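Local atomic coordinates of cocosin 1 acidic chain (Cocos nucifera, PDB entry 5WPW), a protein that serves as a hexameric 11S seed storage globulin of coconut, a nutrient reservoir built from two cupin domains and a potential food allergen. Residues N9-T14 against G338-V343; A307-Y312 against S362-D367. The protein carries 2 engineered substitutions. All blocks are in the same frame, centred on the assembly; numbering follows the deposited sequence.

Contact 1: N9-T14 against G338-V343; sequences NALEPT and GQLLIV
The side chains of Leu11 and Leu340 cross at a slant, CD1 of Leu11 3.7 Å from CD2 of Leu340. Leu11 swings its CG beside its own backbone N (chi1 -69°), which brings the branch over the neighbouring leucine; CD1 of Leu11 also grazes CG1 of Ile342 at 4.5 Å. Phe34 of helix 32-37 packs on both leucines and extends this apolar cluster. Beneath the side chains the same two residues are joined through their backbones: Leu11 N donates to Leu340 O at 2.7 Å, nearly straight at 160°, and Leu340 N returns a bond to Leu11 O at 3.0 Å. The polar flank is looser. The Glu12 carboxylate slants past the Gln339 amide, the planes 48° apart and OE2 3.8 Å from NE2, too long for a bond. Glu12 OE2 has instead a long, weak ion pair with Arg336, the residue whose backbone N also binds Gln339 OE1. Leu341 packs on Phe331 and Leu335 of strand 329-336 in its own domain, and its CD1 touches Asn9 O at 3.9 Å. A single antiparallel bridge, the hydrogen-bonded pair Leu11-Leu340, thus pins the N-terminal segment to strand 340-343, at the edge of its sheet within the chain, tying the first cupin domain to the second within a bicupin subunit.

Contact 2: A307-Y312 against S362-D367; sequences AHSIMY and SIKTSD
Strands 309-312 and 362-364 run antiparallel, their axes 4.5 Å apart at closest approach, with Ile310 and Ile363 as the hydrogen-bonded pair (Ile310 N to Ile363 O 2.8 Å) between the non-hydrogen-bonded pairs Ser309-Lys364 and Met311-Ser362. On the face carrying Ser309, Met311, Ser362 and Lys364, a water bridges the hydroxyls of Ser309 (OG, 2.6 Å) and Ser362 (OG, 3.0 Å). Met311 lays its CG 3.6 Å from Ser362 OG, and the extended Lys364 chain passes CE alongside Ser309 OG before its ammonium reaches Asn304. The other face carries Ile310 and Ile363; Ile310 CD1 lies close on Ile363 O (3.2 Å) and crosses the Thr365 methyl at about a right angle, CD1 to CG2 3.8 Å. Just beyond the paired strands, before Ser309 and after Lys364, Thr365 and His308 grip each other twice. Thr365 N bonds to His308 O, and His308 N donates to Thr365 OG1 at 3.0 Å and 154°; chi1 of 64° places that hydroxyl between the threonine's own N and carbonyl carbon, facing the backbone of 307-312. The hydroxyl also bonds Gln148 of the second subunit, while the His308 ring, lying obliquely to it, is fixed through ND1 by the backbone N of Gln345. Thr365 centres an inverse gamma turn. This strand pair belongs to the C-terminal cupin beta-barrel, and its end meets a subunit interface.

Both contacts involve one sheet of the second cupin domain, in which strand 340-343 of contact 1 borders strand 309-314 of contact 2; probable backbone bonds join Leu341 N to Met311 O and Val343 N to Ser309 O. Contact 2 is buried within that sheet and has a face where water links two serines beside Met311 and Lys364, and another of isoleucines, whereas contact 1 is partly buried at the sheet's edge, where a segment from the first domain adds one bridge. Ile342 and Ile310 pack together, continuing the apolar surface from one contact to the other. Another subunit reaches contact 2 alone; contact 1 instead joins the two domains inside a single chain.

Contact 1: N9-T14 against G338-V343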
ATOM      1  N   ASN A   9     -30.737  -9.225 -23.610  1.00 48.57           N
ATOM      2  CA  ASN A   9     -32.012  -8.540 -23.778  1.00 47.53           C
ATOM      3  C   ASN A   9     -32.202  -7.552 -22.639  1.00 48.81           C
ATOM      4  O   ASN A   9     -31.625  -7.702 -21.557  1.00 49.17           O
ATOM      5  CB  ASN A   9     -33.198  -9.523 -23.845  1.00 50.82           C
ATOM      6  CG  ASN A   9     -33.218 -10.491 -22.687  1.00 51.21           C
ATOM      7  OD1 ASN A   9     -32.491 -11.485 -22.680  1.00 56.31           O
ATOM      8  ND2 ASN A   9     -34.058 -10.210 -21.696  1.00 50.99           N
ATOM      9  N   ALA A  10     -33.007  -6.529 -22.901  1.00 42.72           N
ATOM     10  CA  ALA A  10     -33.312  -5.557 -21.864  1.00 45.01           C
ATOM     11  C   ALA A  10     -34.187  -6.207 -20.801  1.00 43.42           C
ATOM     12  O   ALA A  10     -35.044  -7.042 -21.102  1.00 48.49           O
ATOM     13  CB  ALA A  10     -34.004  -4.334 -22.463  1.00 42.47           C
ATOM     14  N   LEU A  11     -33.941  -5.849 -19.549  1.00 40.13           N
ATOM     15  CA  LEU A  11     -34.580  -6.495 -18.419  1.00 39.13           C
ATOM     16  C   LEU A  11     -35.498  -5.526 -17.694  1.00 36.80           C
ATOM     17  O   LEU A  11     -35.293  -4.310 -17.704  1.00 35.59           O
ATOM     18  CB  LEU A  11     -33.538  -7.044 -17.437  1.00 43.41           C
ATOM     19  CG  LEU A  11     -32.713  -8.223 -17.945  1.00 44.43           C
ATOM     20  CD1 LEU A  11     -31.448  -8.395 -17.121  1.00 43.15           C
ATOM     21  CD2 LEU A  11     -33.544  -9.491 -17.930  1.00 48.06           C
ATOM     22  N   GLU A  12     -36.506  -6.091 -17.052  1.00 41.59           N
ATOM     23  CA  GLU A  12     -37.444  -5.378 -16.207  1.00 41.54           C
ATOM     24  C   GLU A  12     -37.692  -6.233 -14.980  1.00 37.55           C
ATOM     25  O   GLU A  12     -37.354  -7.424 -14.966  1.00 41.38           O
ATOM     26  CB  GLU A  12     -38.758  -5.080 -16.947  1.00 42.03           C
ATOM     27  CG  GLU A  12     -38.745  -3.741 -17.641  1.00 42.41           C
ATOM     28  CD  GLU A  12     -40.131  -3.279 -18.050  1.00 48.08           C
ATOM     29  OE1 GLU A  12     -41.032  -3.217 -17.175  1.00 49.34           O
ATOM     30  OE2 GLU A  12     -40.307  -2.978 -19.250  1.00 50.22           O
ATOM     31  N   PRO A  13     -38.235  -5.651 -13.913  1.00 36.47           N
ATOM     32  CA  PRO A  13     -38.459  -6.416 -12.680  1.00 44.06           C
ATOM     33  C   PRO A  13     -39.412  -7.589 -12.876  1.00 45.14           C
ATOM     34  O   PRO A  13     -40.457  -7.468 -13.518  1.00 50.96           O
ATOM     35  CB  PRO A  13     -39.045  -5.370 -11.733  1.00 41.00           C
ATOM     36  CG  PRO A  13     -38.414  -4.103 -12.181  1.00 40.91           C
ATOM     37  CD  PRO A  13     -38.348  -4.202 -13.679  1.00 41.24           C
ATOM     38  N   THR A  14     -39.045  -8.733 -12.295  1.00 43.02           N
ATOM     39  CA  THR A  14     -39.866  -9.936 -12.391  1.00 48.90           C
ATOM     40  C   THR A  14     -40.944  -9.979 -11.315  1.00 50.50           C
ATOM     41  O   THR A  14     -42.112 -10.229 -11.617  1.00 52.26           O
ATOM     42  CB  THR A  14     -39.003 -11.198 -12.301  1.00 47.80           C
ATOM     43  OG1 THR A  14     -38.255 -11.188 -11.076  1.00 52.97           O
ATOM     44  CG2 THR A  14     -38.053 -11.266 -13.474  1.00 48.94           C
ATOM     45  N   GLY A 338     -36.713   2.872 -17.314  1.00 36.35           N
ATOM     46  CA  GLY A 338     -37.033   1.743 -16.465  1.00 34.68           C
ATOM     47  C   GLY A 338     -36.438   0.423 -16.890  1.00 36.68           C
ATOM     48  O   GLY A 338     -36.602  -0.568 -16.167  1.00 39.21           O
ATOM     49  N   GLN A 339     -35.738   0.372 -18.020  1.00 31.26           N
ATOM     50  CA  GLN A 339     -35.147  -0.868 -18.495  1.00 30.75           C
ATOM     51  C   GLN A 339     -33.662  -0.944 -18.165  1.00 28.96           C
ATOM     52  O   GLN A 339     -32.960   0.069 -18.083  1.00 29.20           O
ATOM     53  CB  GLN A 339     -35.334  -1.018 -20.001  1.00 31.10           C
ATOM     54  CG  GLN A 339     -36.764  -0.736 -20.420  1.00 41.45           C
ATOM     55  CD  GLN A 339     -37.027  -1.108 -21.847  1.00 41.56           C
ATOM     56  OE1 GLN A 339     -36.240  -0.809 -22.731  1.00 46.27           O
ATOM     57  NE2 GLN A 339     -38.151  -1.772 -22.082  1.00 50.56           N
ATOM     58  N   LEU A 340     -33.191  -2.168 -18.075  1.00 31.56           N
ATOM     59  CA  LEU A 340     -31.850  -2.474 -17.617  1.00 31.01           C
ATOM     60  C   LEU A 340     -31.167  -3.361 -18.641  1.00 30.78           C
ATOM     61  O   LEU A 340     -31.797  -4.244 -19.235  1.00 32.16           O
ATOM     62  CB  LEU A 340     -31.905  -3.158 -16.263  1.00 31.12           C
ATOM     63  CG  LEU A 340     -30.604  -3.587 -15.603  1.00 35.39           C
ATOM     64  CD1 LEU A 340     -30.736  -3.422 -14.102  1.00 31.97           C
ATOM     65  CD2 LEU A 340     -30.325  -5.026 -15.961  1.00 31.88           C
ATOM     66  N   LEU A 341     -29.870  -3.138 -18.827  1.00 28.54           N
ATOM     67  CA  LEU A 341     -29.088  -3.917 -19.778  1.00 26.54           C
ATOM     68  C   LEU A 341     -27.734  -4.189 -19.149  1.00 26.34           C
ATOM     69  O   LEU A 341     -27.047  -3.246 -18.754  1.00 27.99           O
ATOM     70  CB  LEU A 341     -28.889  -3.167 -21.102  1.00 29.28           C
ATOM     71  CG  LEU A 341     -28.112  -3.881 -22.206  1.00 26.19           C
ATOM     72  CD1 LEU A 341     -28.896  -5.119 -22.663  1.00 35.01           C
ATOM     73  CD2 LEU A 341     -27.790  -2.944 -23.406  1.00 31.11           C
ATOM     74  N   ILE A 342     -27.338  -5.453 -19.105  1.00 29.98           N
ATOM     75  CA  ILE A 342     -25.988  -5.821 -18.680  1.00 30.05           C
ATOM     76  C   ILE A 342     -25.084  -5.945 -19.901  1.00 30.91           C
ATOM     77  O   ILE A 342     -25.339  -6.751 -20.804  1.00 29.76           O
ATOM     78  CB  ILE A 342     -25.994  -7.128 -17.887  1.00 28.04           C
ATOM     79  CG1 ILE A 342     -27.158  -7.166 -16.895  1.00 32.03           C
ATOM     80  CG2 ILE A 342     -24.642  -7.323 -17.186  1.00 35.59           C
ATOM     81  CD1 ILE A 342     -26.979  -6.314 -15.715  1.00 32.94           C
ATOM     82  N   VAL A 343     -23.992  -5.191 -19.906  1.00 26.02           N
ATOM     83  CA  VAL A 343     -22.987  -5.320 -20.950  1.00 28.42           C
ATOM     84  C   VAL A 343     -21.770  -6.005 -20.332  1.00 28.27           C
ATOM     85  O   VAL A 343     -21.101  -5.429 -19.461  1.00 25.80           O
ATOM     86  CB  VAL A 343     -22.644  -3.961 -21.566  1.00 24.41           C
ATOM     87  CG1 VAL A 343     -21.694  -4.112 -22.764  1.00 26.51           C
ATOM     88  CG2 VAL A 343     -23.972  -3.242 -22.007  1.00 28.34           C
TER

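Contact 2: A307-Y312 against S362-D367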
ATOM      1  N   ALA A 307     -14.363  -4.570 -16.152  1.00 21.91           N
ATOM      2  CA  ALA A 307     -15.609  -4.648 -15.391  1.00 22.78           C
ATOM      3  C   ALA A 307     -16.773  -4.959 -16.325  1.00 27.43           C
ATOM      4  O   ALA A 307     -16.712  -4.690 -17.530  1.00 24.00           O
ATOM      5  CB  ALA A 307     -15.878  -3.347 -14.639  1.00 22.92           C
ATOM      6  N   HIS A 308     -17.829  -5.539 -15.752  1.00 21.51           N
ATOM      7  CA  HIS A 308     -19.133  -5.558 -16.397  1.00 21.42           C
ATOM      8  C   HIS A 308     -19.816  -4.219 -16.152  1.00 26.21           C
ATOM      9  O   HIS A 308     -19.531  -3.528 -15.167  1.00 23.02           O
ATOM     10  CB  HIS A 308     -20.043  -6.667 -15.858  1.00 23.90           C
ATOM     11  CG  HIS A 308     -19.427  -8.035 -15.835  1.00 29.28           C
ATOM     12  ND1 HIS A 308     -19.089  -8.725 -16.979  1.00 28.28           N
ATOM     13  CD2 HIS A 308     -19.134  -8.858 -14.800  1.00 28.54           C
ATOM     14  CE1 HIS A 308     -18.590  -9.902 -16.653  1.00 30.45           C
ATOM     15  NE2 HIS A 308     -18.603 -10.006 -15.337  1.00 30.25           N
ATOM     16  N   SER A 309     -20.743  -3.872 -17.044  1.00 23.97           N
ATOM     17  CA  SER A 309     -21.513  -2.645 -16.948  1.00 22.60           C
ATOM     18  C   SER A 309     -22.991  -2.997 -16.813  1.00 28.86           C
ATOM     19  O   SER A 309     -23.555  -3.688 -17.675  1.00 32.65           O
ATOM     20  CB  SER A 309     -21.269  -1.760 -18.172  1.00 30.17           C
ATOM     21  OG  SER A 309     -21.907  -0.503 -18.042  1.00 27.51           O
ATOM     22  N   ILE A 310     -23.614  -2.524 -15.735  1.00 24.76           N
ATOM     23  CA  ILE A 310     -25.043  -2.700 -15.494  1.00 29.01           C
ATOM     24  C   ILE A 310     -25.699  -1.365 -15.816  1.00 26.61           C
ATOM     25  O   ILE A 310     -25.613  -0.403 -15.050  1.00 28.36           O
ATOM     26  CB  ILE A 310     -25.336  -3.152 -14.062  1.00 30.00           C
ATOM     27  CG1 ILE A 310     -24.664  -4.494 -13.791  1.00 26.22           C
ATOM     28  CG2 ILE A 310     -26.835  -3.303 -13.851  1.00 28.04           C
ATOM     29  CD1 ILE A 310     -23.324  -4.392 -13.124  1.00 31.79           C
ATOM     30  N   MET A 311     -26.352  -1.299 -16.968  1.00 27.83           N
ATOM     31  CA  MET A 311     -26.862  -0.042 -17.484  1.00 29.47           C
ATOM     32  C   MET A 311     -28.363   0.033 -17.243  1.00 31.40           C
ATOM     33  O   MET A 311     -29.095  -0.903 -17.595  1.00 32.62           O
ATOM     34  CB  MET A 311     -26.565   0.076 -18.974  1.00 32.73           C
ATOM     35  CG  MET A 311     -26.904   1.424 -19.550  1.00 36.01           C
ATOM     36  SD  MET A 311     -26.456   1.572 -21.302  1.00 59.12           S
ATOM     37  CE  MET A 311     -25.367   0.180 -21.485  1.00 30.28           C
ATOM     38  N   TYR A 312     -28.817   1.156 -16.684  1.00 30.39           N
ATOM     39  CA  TYR A 312     -30.226   1.399 -16.382  1.00 29.68           C
ATOM     40  C   TYR A 312     -30.643   2.715 -17.014  1.00 32.67           C
ATOM     41  O   TYR A 312     -30.029   3.750 -16.742  1.00 31.96           O
ATOM     42  CB  TYR A 312     -30.460   1.445 -14.867  1.00 30.12           C
ATOM     43  CG  TYR A 312     -31.888   1.735 -14.477  1.00 34.86           C
ATOM     44  CD1 TYR A 312     -32.854   0.745 -14.557  1.00 38.24           C
ATOM     45  CD2 TYR A 312     -32.275   2.996 -14.036  1.00 35.71           C
ATOM     46  CE1 TYR A 312     -34.160   0.995 -14.204  1.00 37.12           C
ATOM     47  CE2 TYR A 312     -33.594   3.257 -13.684  1.00 33.23           C
ATOM     48  CZ  TYR A 312     -34.521   2.241 -13.762  1.00 36.48           C
ATOM     49  OH  TYR A 312     -35.830   2.465 -13.429  1.00 41.75           O
ATOM     50  N   SER A 362     -24.877   3.857 -15.209  1.00 26.48           N
ATOM     51  CA  SER A 362     -24.268   2.547 -15.268  1.00 26.92           C
ATOM     52  C   SER A 362     -23.562   2.291 -13.959  1.00 22.68           C
ATOM     53  O   SER A 362     -22.964   3.199 -13.393  1.00 24.47           O
ATOM     54  CB  SER A 362     -23.282   2.421 -16.429  1.00 32.85           C
ATOM     55  OG  SER A 362     -23.974   2.506 -17.662  1.00 34.17           O
ATOM     56  N   ILE A 363     -23.654   1.059 -13.487  1.00 21.82           N
ATOM     57  CA  ILE A 363     -22.887   0.586 -12.339  1.00 24.74           C
ATOM     58  C   ILE A 363     -21.924  -0.467 -12.853  1.00 21.05           C
ATOM     59  O   ILE A 363     -22.342  -1.408 -13.526  1.00 27.20           O
ATOM     60  CB  ILE A 363     -23.785  -0.013 -11.245  1.00 24.71           C
ATOM     61  CG1 ILE A 363     -24.849   0.986 -10.780  1.00 23.66           C
ATOM     62  CG2 ILE A 363     -22.912  -0.563 -10.078  1.00 19.72           C
ATOM     63  CD1 ILE A 363     -24.285   2.301 -10.247  1.00 27.55           C
ATOM     64  N   LYS A 364     -20.648  -0.334 -12.516  1.00 24.91           N
ATOM     65  CA  LYS A 364     -19.617  -1.215 -13.062  1.00 21.39           C
ATOM     66  C   LYS A 364     -18.957  -1.978 -11.931  1.00 24.21           C
ATOM     67  O   LYS A 364     -18.780  -1.440 -10.838  1.00 21.04           O
ATOM     68  CB  LYS A 364     -18.606  -0.407 -13.884  1.00 25.35           C
ATOM     69  CG  LYS A 364     -19.303   0.374 -15.027  1.00 23.37           C
ATOM     70  CD  LYS A 364     -18.339   1.086 -15.987  1.00 27.68           C
ATOM     71  CE  LYS A 364     -19.102   1.676 -17.192  1.00 28.94           C
ATOM     72  NZ  LYS A 364     -18.159   2.065 -18.288  1.00 29.11           N
ATOM     73  N   THR A 365     -18.592  -3.240 -12.215  1.00 21.28           N
ATOM     74  CA  THR A 365     -18.161  -4.215 -11.205  1.00 22.32           C
ATOM     75  C   THR A 365     -16.663  -4.135 -10.933  1.00 24.47           C
ATOM     76  O   THR A 365     -15.970  -5.153 -10.864  1.00 27.08           O
ATOM     77  CB  THR A 365     -18.568  -5.636 -11.603  1.00 23.60           C
ATOM     78  OG1 THR A 365     -17.901  -6.049 -12.801  1.00 26.04           O
ATOM     79  CG2 THR A 365     -20.073  -5.749 -11.806  1.00 24.56           C
ATOM     80  N   SER A 366     -16.150  -2.917 -10.763  1.00 23.28           N
ATOM     81  CA  SER A 366     -14.764  -2.719 -10.392  1.00 25.02           C
ATOM     82  C   SER A 366     -14.628  -1.304  -9.874  1.00 21.63           C
ATOM     83  O   SER A 366     -15.277  -0.381 -10.376  1.00 25.66           O
ATOM     84  CB  SER A 366     -13.821  -2.940 -11.592  1.00 28.22           C
ATOM     85  OG  SER A 366     -12.457  -2.891 -11.200  1.00 31.23           O
ATOM     86  N   ASP A 367     -13.764  -1.128  -8.889  1.00 23.39           N
ATOM     87  CA  ASP A 367     -13.288   0.215  -8.679  1.00 26.98           C
ATOM     88  C   ASP A 367     -12.480   0.635  -9.903  1.00 31.38           C
ATOM     89  O   ASP A 367     -11.839  -0.189 -10.571  1.00 31.69           O
ATOM     90  CB  ASP A 367     -12.426   0.330  -7.429  1.00 24.07           C
ATOM     91  CG  ASP A 367     -11.969   1.757  -7.199  1.00 29.75           C
ATOM     92  OD1 ASP A 367     -12.727   2.686  -7.619  1.00 29.68           O
ATOM     93  OD2 ASP A 367     -10.880   1.963  -6.621  1.00 29.42           O
TER
HETATM   94  O   HOH W   1     -22.595   1.141 -19.936  1.00 40.40           O